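Local atomic coordinates of GENE 22 product (Bacillus phage spp1, PDB entry 2XC8), a protein that is of unknown function but shares fold similarity with a domain of the receptor-binding protein of lactococcal phage p2. Residues Y58-H63 and W73-A78; T53-Y58 and A78-E83. All coordinates share one frame; numbering follows the deposited sequence.

Contact 1. Residues Y58-H63 and W73-A78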
loop_
_atom_site.group_PDB
_atom_site.type_symbol
_atom_site.label_atom_id
_atom_site.label_comp_id
_atom_site.label_asym_id
_atom_site.label_seq_id
_atom_site.Cartn_x
_atom_site.Cartn_y
_atom_site.Cartn_z
ATOM N N TYR B 58 -3.768 13.047 -12.212
ATOM C CA TYR B 58 -3.708 11.728 -12.833
ATOM C C TYR B 58 -4.862 10.861 -12.360
ATOM O O TYR B 58 -5.117 10.750 -11.158
ATOM C CB TYR B 58 -2.376 11.044 -12.532
ATOM C CG TYR B 58 -1.210 11.631 -13.286
ATOM C CD1 TYR B 58 -0.894 11.187 -14.571
ATOM C CD2 TYR B 58 -0.421 12.629 -12.720
ATOM C CE1 TYR B 58 0.177 11.724 -15.271
ATOM C CE2 TYR B 58 0.654 13.171 -13.410
ATOM C CZ TYR B 58 0.946 12.716 -14.686
ATOM O OH TYR B 58 2.007 13.247 -15.377
HETATM N N MSE B 59 -5.538 10.240 -13.304
HETATM C CA MSE B 59 -6.664 9.390 -13.049
HETATM C C MSE B 59 -6.647 8.064 -13.740
HETATM O O MSE B 59 -6.616 7.973 -14.926
HETATM C CB MSE B 59 -7.922 10.112 -13.436
HETATM C CG MSE B 59 -8.921 10.102 -12.368
HETATM SE SE MSE B 59 -8.991 11.667 -11.313
HETATM C CE MSE B 59 -10.531 12.323 -12.142
ATOM N N LEU B 60 -6.678 7.015 -12.952
ATOM C CA LEU B 60 -6.607 5.665 -13.499
ATOM C C LEU B 60 -7.966 4.970 -13.419
ATOM O O LEU B 60 -8.583 4.917 -12.354
ATOM C CB LEU B 60 -5.533 4.851 -12.767
ATOM C CG LEU B 60 -5.196 3.438 -13.255
ATOM C CD1 LEU B 60 -4.533 3.453 -14.630
ATOM C CD2 LEU B 60 -4.303 2.734 -12.246
ATOM N N TYR B 61 -8.420 4.446 -14.554
ATOM C CA TYR B 61 -9.723 3.789 -14.646
ATOM C C TYR B 61 -9.591 2.301 -14.958
ATOM O O TYR B 61 -8.803 1.907 -15.820
ATOM C CB TYR B 61 -10.596 4.451 -15.719
ATOM C CG TYR B 61 -10.710 5.958 -15.616
ATOM C CD1 TYR B 61 -11.359 6.559 -14.536
ATOM C CD2 TYR B 61 -10.186 6.781 -16.611
ATOM C CE1 TYR B 61 -11.468 7.944 -14.444
ATOM C CE2 TYR B 61 -10.293 8.167 -16.528
ATOM C CZ TYR B 61 -10.934 8.740 -15.443
ATOM O OH TYR B 61 -11.041 10.109 -15.357
ATOM N N LEU B 62 -10.366 1.486 -14.248
ATOM C CA LEU B 62 -10.499 0.070 -14.567
ATOM C C LEU B 62 -11.915 -0.179 -15.072
ATOM O O LEU B 62 -12.884 -0.045 -14.323
ATOM C CB LEU B 62 -10.187 -0.806 -13.347
ATOM C CG LEU B 62 -10.070 -2.320 -13.563
ATOM C CD1 LEU B 62 -8.804 -2.678 -14.335
ATOM C CD2 LEU B 62 -10.109 -3.061 -12.236
ATOM N N HIS B 63 -12.021 -0.523 -16.351
ATOM C CA HIS B 63 -13.315 -0.709 -17.003
ATOM C C HIS B 63 -13.388 -2.041 -17.741
ATOM O O HIS B 63 -12.361 -2.632 -18.082
ATOM C CB HIS B 63 -13.601 0.450 -17.961
ATOM C CG HIS B 63 -12.456 0.779 -18.865
ATOM N ND1 HIS B 63 -12.243 0.130 -20.063
ATOM C CD2 HIS B 63 -11.451 1.677 -18.740
ATOM C CE1 HIS B 63 -11.160 0.619 -20.639
ATOM N NE2 HIS B 63 -10.661 1.558 -19.857
ATOM N N TRP B 73 -7.322 -1.016 -18.681
ATOM C CA TRP B 73 -6.912 0.206 -17.992
ATOM C C TRP B 73 -6.994 1.429 -18.902
ATOM O O TRP B 73 -6.695 1.352 -20.097
ATOM C CB TRP B 73 -5.474 0.087 -17.482
ATOM C CG TRP B 73 -5.250 -0.917 -16.392
ATOM C CD1 TRP B 73 -4.603 -2.113 -16.506
ATOM C CD2 TRP B 73 -5.644 -0.804 -15.018
ATOM N NE1 TRP B 73 -4.575 -2.756 -15.293
ATOM C CE2 TRP B 73 -5.207 -1.976 -14.361
ATOM C CE3 TRP B 73 -6.329 0.170 -14.278
ATOM C CZ2 TRP B 73 -5.433 -2.201 -12.998
ATOM C CZ3 TRP B 73 -6.554 -0.055 -12.922
ATOM C CH2 TRP B 73 -6.105 -1.233 -12.298
ATOM N N SER B 74 -7.397 2.554 -18.318
ATOM C CA SER B 74 -7.360 3.852 -18.985
ATOM C C SER B 74 -6.789 4.892 -18.033
ATOM O O SER B 74 -7.049 4.848 -16.829
ATOM C CB SER B 74 -8.758 4.274 -19.437
ATOM O OG SER B 74 -9.127 3.617 -20.635
ATOM N N LEU B 75 -6.006 5.822 -18.573
ATOM C CA LEU B 75 -5.439 6.900 -17.772
ATOM C C LEU B 75 -5.824 8.260 -18.329
ATOM O O LEU B 75 -5.643 8.533 -19.518
ATOM C CB LEU B 75 -3.912 6.780 -17.684
ATOM C CG LEU B 75 -3.127 7.809 -16.861
ATOM C CD1 LEU B 75 -3.259 7.553 -15.363
ATOM C CD2 LEU B 75 -1.662 7.804 -17.270
ATOM N N CYS B 76 -6.363 9.105 -17.457
ATOM C CA CYS B 76 -6.623 10.491 -17.805
ATOM C C CYS B 76 -5.631 11.404 -17.097
ATOM O O CYS B 76 -5.345 11.237 -15.908
ATOM C CB CYS B 76 -8.059 10.888 -17.463
ATOM S SG CYS B 76 -8.483 12.568 -17.971
ATOM N N LYS B 77 -5.083 12.345 -17.836
ATOM C CA LYS B 77 -4.231 13.380 -17.325
ATOM C C LYS B 77 -4.831 14.763 -17.561
ATOM O O LYS B 77 -5.251 15.110 -18.606
ATOM C CB LYS B 77 -2.881 13.281 -17.998
ATOM C CG LYS B 77 -1.741 13.922 -17.301
ATOM C CD LYS B 77 -0.591 14.213 -18.248
ATOM C CE LYS B 77 0.427 15.165 -17.640
ATOM N NZ LYS B 77 1.812 14.964 -18.092
ATOM N N ALA B 78 -4.869 15.560 -16.540
ATOM C CA ALA B 78 -5.399 16.915 -16.657
ATOM C C ALA B 78 -4.452 17.946 -16.061
ATOM O O ALA B 78 -3.912 17.752 -14.972
ATOM C CB ALA B 78 -6.770 17.013 -16.002
#

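Contact 2. Residues T53-Y58 and A78-E83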
loop_
_atom_site.group_PDB
_atom_site.type_symbol
_atom_site.label_atom_id
_atom_site.label_comp_id
_atom_site.label_asym_id
_atom_site.label_seq_id
_atom_site.Cartn_x
_atom_site.Cartn_y
_atom_site.Cartn_z
ATOM N N THR B 53 4.536 24.486 -15.105
ATOM C CA THR B 53 3.630 25.574 -14.736
ATOM C C THR B 53 2.488 25.127 -13.815
ATOM O O THR B 53 2.330 25.659 -12.715
ATOM C CB THR B 53 3.055 26.272 -15.997
ATOM O OG1 THR B 53 4.129 26.737 -16.822
ATOM C CG2 THR B 53 2.169 27.450 -15.615
ATOM N N TYR B 54 1.708 24.147 -14.267
ATOM C CA TYR B 54 0.464 23.763 -13.597
ATOM C C TYR B 54 0.513 22.455 -12.812
ATOM O O TYR B 54 1.394 21.623 -13.050
ATOM C CB TYR B 54 -0.653 23.564 -14.630
ATOM C CG TYR B 54 -0.754 24.664 -15.658
ATOM C CD1 TYR B 54 -1.358 25.880 -15.349
ATOM C CD2 TYR B 54 -0.251 24.486 -16.945
ATOM C CE1 TYR B 54 -1.452 26.895 -16.292
ATOM C CE2 TYR B 54 -0.342 25.492 -17.895
ATOM C CZ TYR B 54 -0.942 26.691 -17.564
ATOM O OH TYR B 54 -1.026 27.678 -18.515
ATOM N N PRO B 55 -0.432 22.269 -11.864
ATOM C CA PRO B 55 -0.420 20.999 -11.148
ATOM C C PRO B 55 -1.082 20.044 -12.134
ATOM O O PRO B 55 -1.902 20.473 -12.951
ATOM C CB PRO B 55 -1.348 21.244 -9.952
ATOM C CG PRO B 55 -1.387 22.716 -9.764
ATOM C CD PRO B 55 -1.170 23.306 -11.112
ATOM N N VAL B 56 -0.726 18.767 -12.059
ATOM C CA VAL B 56 -1.270 17.765 -12.972
ATOM C C VAL B 56 -2.081 16.718 -12.214
ATOM O O VAL B 56 -1.606 16.150 -11.230
ATOM C CB VAL B 56 -0.155 17.069 -13.792
ATOM C CG1 VAL B 56 -0.761 16.114 -14.794
ATOM C CG2 VAL B 56 0.713 18.090 -14.509
ATOM N N GLU B 57 -3.304 16.471 -12.678
ATOM C CA GLU B 57 -4.164 15.437 -12.108
ATOM C C GLU B 57 -4.051 14.145 -12.908
ATOM O O GLU B 57 -4.216 14.147 -14.129
ATOM C CB GLU B 57 -5.622 15.895 -12.083
ATOM C CG GLU B 57 -5.920 17.020 -11.108
ATOM C CD GLU B 57 -7.381 17.435 -11.124
ATOM O OE1 GLU B 57 -8.047 17.281 -12.172
ATOM O OE2 GLU B 57 -7.864 17.923 -10.081
ATOM N N TYR B 58 -3.768 13.047 -12.212
ATOM C CA TYR B 58 -3.708 11.728 -12.833
ATOM C C TYR B 58 -4.862 10.861 -12.360
ATOM O O TYR B 58 -5.117 10.750 -11.158
ATOM C CB TYR B 58 -2.376 11.044 -12.532
ATOM C CG TYR B 58 -1.210 11.631 -13.286
ATOM C CD1 TYR B 58 -0.894 11.187 -14.571
ATOM C CD2 TYR B 58 -0.421 12.629 -12.720
ATOM C CE1 TYR B 58 0.177 11.724 -15.271
ATOM C CE2 TYR B 58 0.654 13.171 -13.410
ATOM C CZ TYR B 58 0.946 12.716 -14.686
ATOM O OH TYR B 58 2.007 13.247 -15.377
ATOM N N ALA B 78 -4.869 15.560 -16.540
ATOM C CA ALA B 78 -5.399 16.915 -16.657
ATOM C C ALA B 78 -4.452 17.946 -16.061
ATOM O O ALA B 78 -3.912 17.752 -14.972
ATOM C CB ALA B 78 -6.770 17.013 -16.002
ATOM N N TYR B 79 -4.261 19.041 -16.789
ATOM C CA TYR B 79 -3.456 20.158 -16.319
ATOM C C TYR B 79 -4.375 21.153 -15.624
ATOM O O TYR B 79 -5.307 21.681 -16.239
ATOM C CB TYR B 79 -2.724 20.821 -17.491
ATOM C CG TYR B 79 -1.761 19.903 -18.215
ATOM C CD1 TYR B 79 -0.399 19.915 -17.916
ATOM C CD2 TYR B 79 -2.212 19.018 -19.198
ATOM C CE1 TYR B 79 0.491 19.073 -18.577
ATOM C CE2 TYR B 79 -1.332 18.170 -19.862
ATOM C CZ TYR B 79 0.017 18.203 -19.548
ATOM O OH TYR B 79 0.892 17.369 -20.204
ATOM N N LEU B 80 -4.123 21.390 -14.337
ATOM C CA LEU B 80 -4.949 22.302 -13.547
ATOM C C LEU B 80 -4.719 23.763 -13.935
ATOM O O LEU B 80 -3.976 24.492 -13.271
ATOM C CB LEU B 80 -4.734 22.092 -12.040
ATOM C CG LEU B 80 -5.460 20.931 -11.348
ATOM C CD1 LEU B 80 -5.115 20.912 -9.860
ATOM C CD2 LEU B 80 -6.975 21.018 -11.540
ATOM N N ASP B 81 -5.363 24.171 -15.026
ATOM C CA ASP B 81 -5.314 25.552 -15.503
ATOM C C ASP B 81 -6.698 26.208 -15.465
ATOM O O ASP B 81 -6.845 27.393 -15.777
ATOM C CB ASP B 81 -4.699 25.627 -16.912
ATOM C CG ASP B 81 -5.470 24.814 -17.952
ATOM O OD1 ASP B 81 -6.460 24.132 -17.602
ATOM O OD2 ASP B 81 -5.072 24.858 -19.136
ATOM N N GLY B 82 -7.703 25.423 -15.076
ATOM C CA GLY B 82 -9.083 25.893 -14.967
ATOM C C GLY B 82 -9.949 25.586 -16.176
ATOM O O GLY B 82 -11.150 25.869 -16.174
ATOM N N GLU B 83 -9.372 24.980 -17.198
ATOM C CA GLU B 83 -10.059 24.711 -18.445
ATOM C C GLU B 83 -10.410 23.284 -18.736
ATOM O O GLU B 83 -11.021 22.981 -19.698
ATOM C CB GLU B 83 -9.237 25.199 -19.597
ATOM C CG GLU B 83 -9.785 26.402 -20.225
ATOM C CD GLU B 83 -8.718 27.296 -20.571
ATOM O OE1 GLU B 83 -8.658 27.753 -21.724
ATOM O OE2 GLU B 83 -7.915 27.529 -19.672
#

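Contact 1. Residues Y58-H63 and W73-A78
Met-59 and Tyr-61 face Cys-76 and Ser-74 as antiparallel hydrogen-bonded pairs, the strand axes coming within 4.6 Å at 157°, and the straightest of the four backbone bonds runs from Tyr-61 N to Ser-74 O. Leu-60, Leu-62 and Trp-73 share one face of the sheet. Leu-62 CD1 stands over the face of the tryptophan's six-membered ring, 3.4 Å from its centroid and only 3° off the normal, a clear CH-pi contact. Leu-60 puts CG 3.6 Å from Trp-73 CE3, with CD2 equally close to CZ3. The indole nitrogen is held by Glu-42 O. Farther along this face Lys-77 lies alongside Tyr-58, with Lys-77 CG 3.6 Å from Tyr-58 CE1. Lys-77 NZ makes a weak bond to the phenol OH, whose stronger partner is Thr-49 O. On the reverse face His-63 turns its ring edge to Ser-74, and His-63 NE2 and Ser-74 OG share a 2.7 Å hydrogen bond. With CG between the backbone N and the carbonyl carbon (chi1 48°), the imidazole reaches across to the opposite strand, while its ND1 bonds to Glu-92. On the same face Tyr-61 CE2 packs 3.6 Å from Cys-76 CB. Thus one face is mainly apolar and meets strands 23-33 and 37-47, whereas the other combines a buried histidine, hydrogen-bonded at both nitrogens, with the Cys-76 to Cys-86 disulfide.

Contact 2. Residues T53-Y58 and A78-E83
Tyr-54 carries CG anti to its carbonyl carbon (chi1 -47°), which lays the phenol ring against Asp-81; there the aspartate CG sits between backbone N and carbonyl carbon (chi1 59°). Asp-81 CB comes over one face of the ring, 3.5 Å from Tyr-54 CE1 and displaced toward the rim, in a CH-pi contact. The CG2 methyl of Thr-53 covers the opposite face, so the ring is sandwiched. The carboxylate plane is steeply inclined to the ring, at 73°, and Asp-81 OD1 accepts from Glu-83 N 3.1 Å away, the donor coming from above the carboxylate plane, well out of it. This Asx turn, with an inverse gamma turn centred on Leu-80, bends the chain away at the end of the strand. Leu-80 N nevertheless bonds to Pro-55 O at 2.8 Å, nearly in line with the carbonyl, and its side chain crosses those of Pro-55 and Glu-57 at about right angles. Leu-80 CD1 meets Pro-55 CB at 3.8 Å, while Leu-80 CD2 lies 3.5 Å from Glu-57 OE2, so the acid's extended chain packs on leucine through its carboxylate end. Val-56 and Tyr-79 run side by side on the other face, Val-56 CG2 lying 4.0 Å from Tyr-79 CD1. Two backbone bonds join Glu-57 and Ala-78. Here strands 56-64 and 71-79 give way to loops, and Pro-55, Glu-57 and Leu-80 all rest on Thr-102 of neighbouring strand 93-103.

How the contacts relate
Both contacts belong to the hairpin of strands 56-64 and 71-79, and they meet end to end, sharing Tyr-58 and Ala-78. Contact 1 is the buried middle, its centre about 8 Å from the centre of the chain. The centre of contact 2 lies about 19 Å from that point, at the end away from the hairpin loop, where the strands finish and exposed residues take part. Lys-77 lies at the join, its side chain touching Val-56. Aromatic and aliphatic packing, a disulfide and a buried histidine mark the first; an Asx turn, a gamma turn and an aromatic ring packed on both faces mark the second. At contact 1 the sheet also continues in parallel fashion into the second subunit.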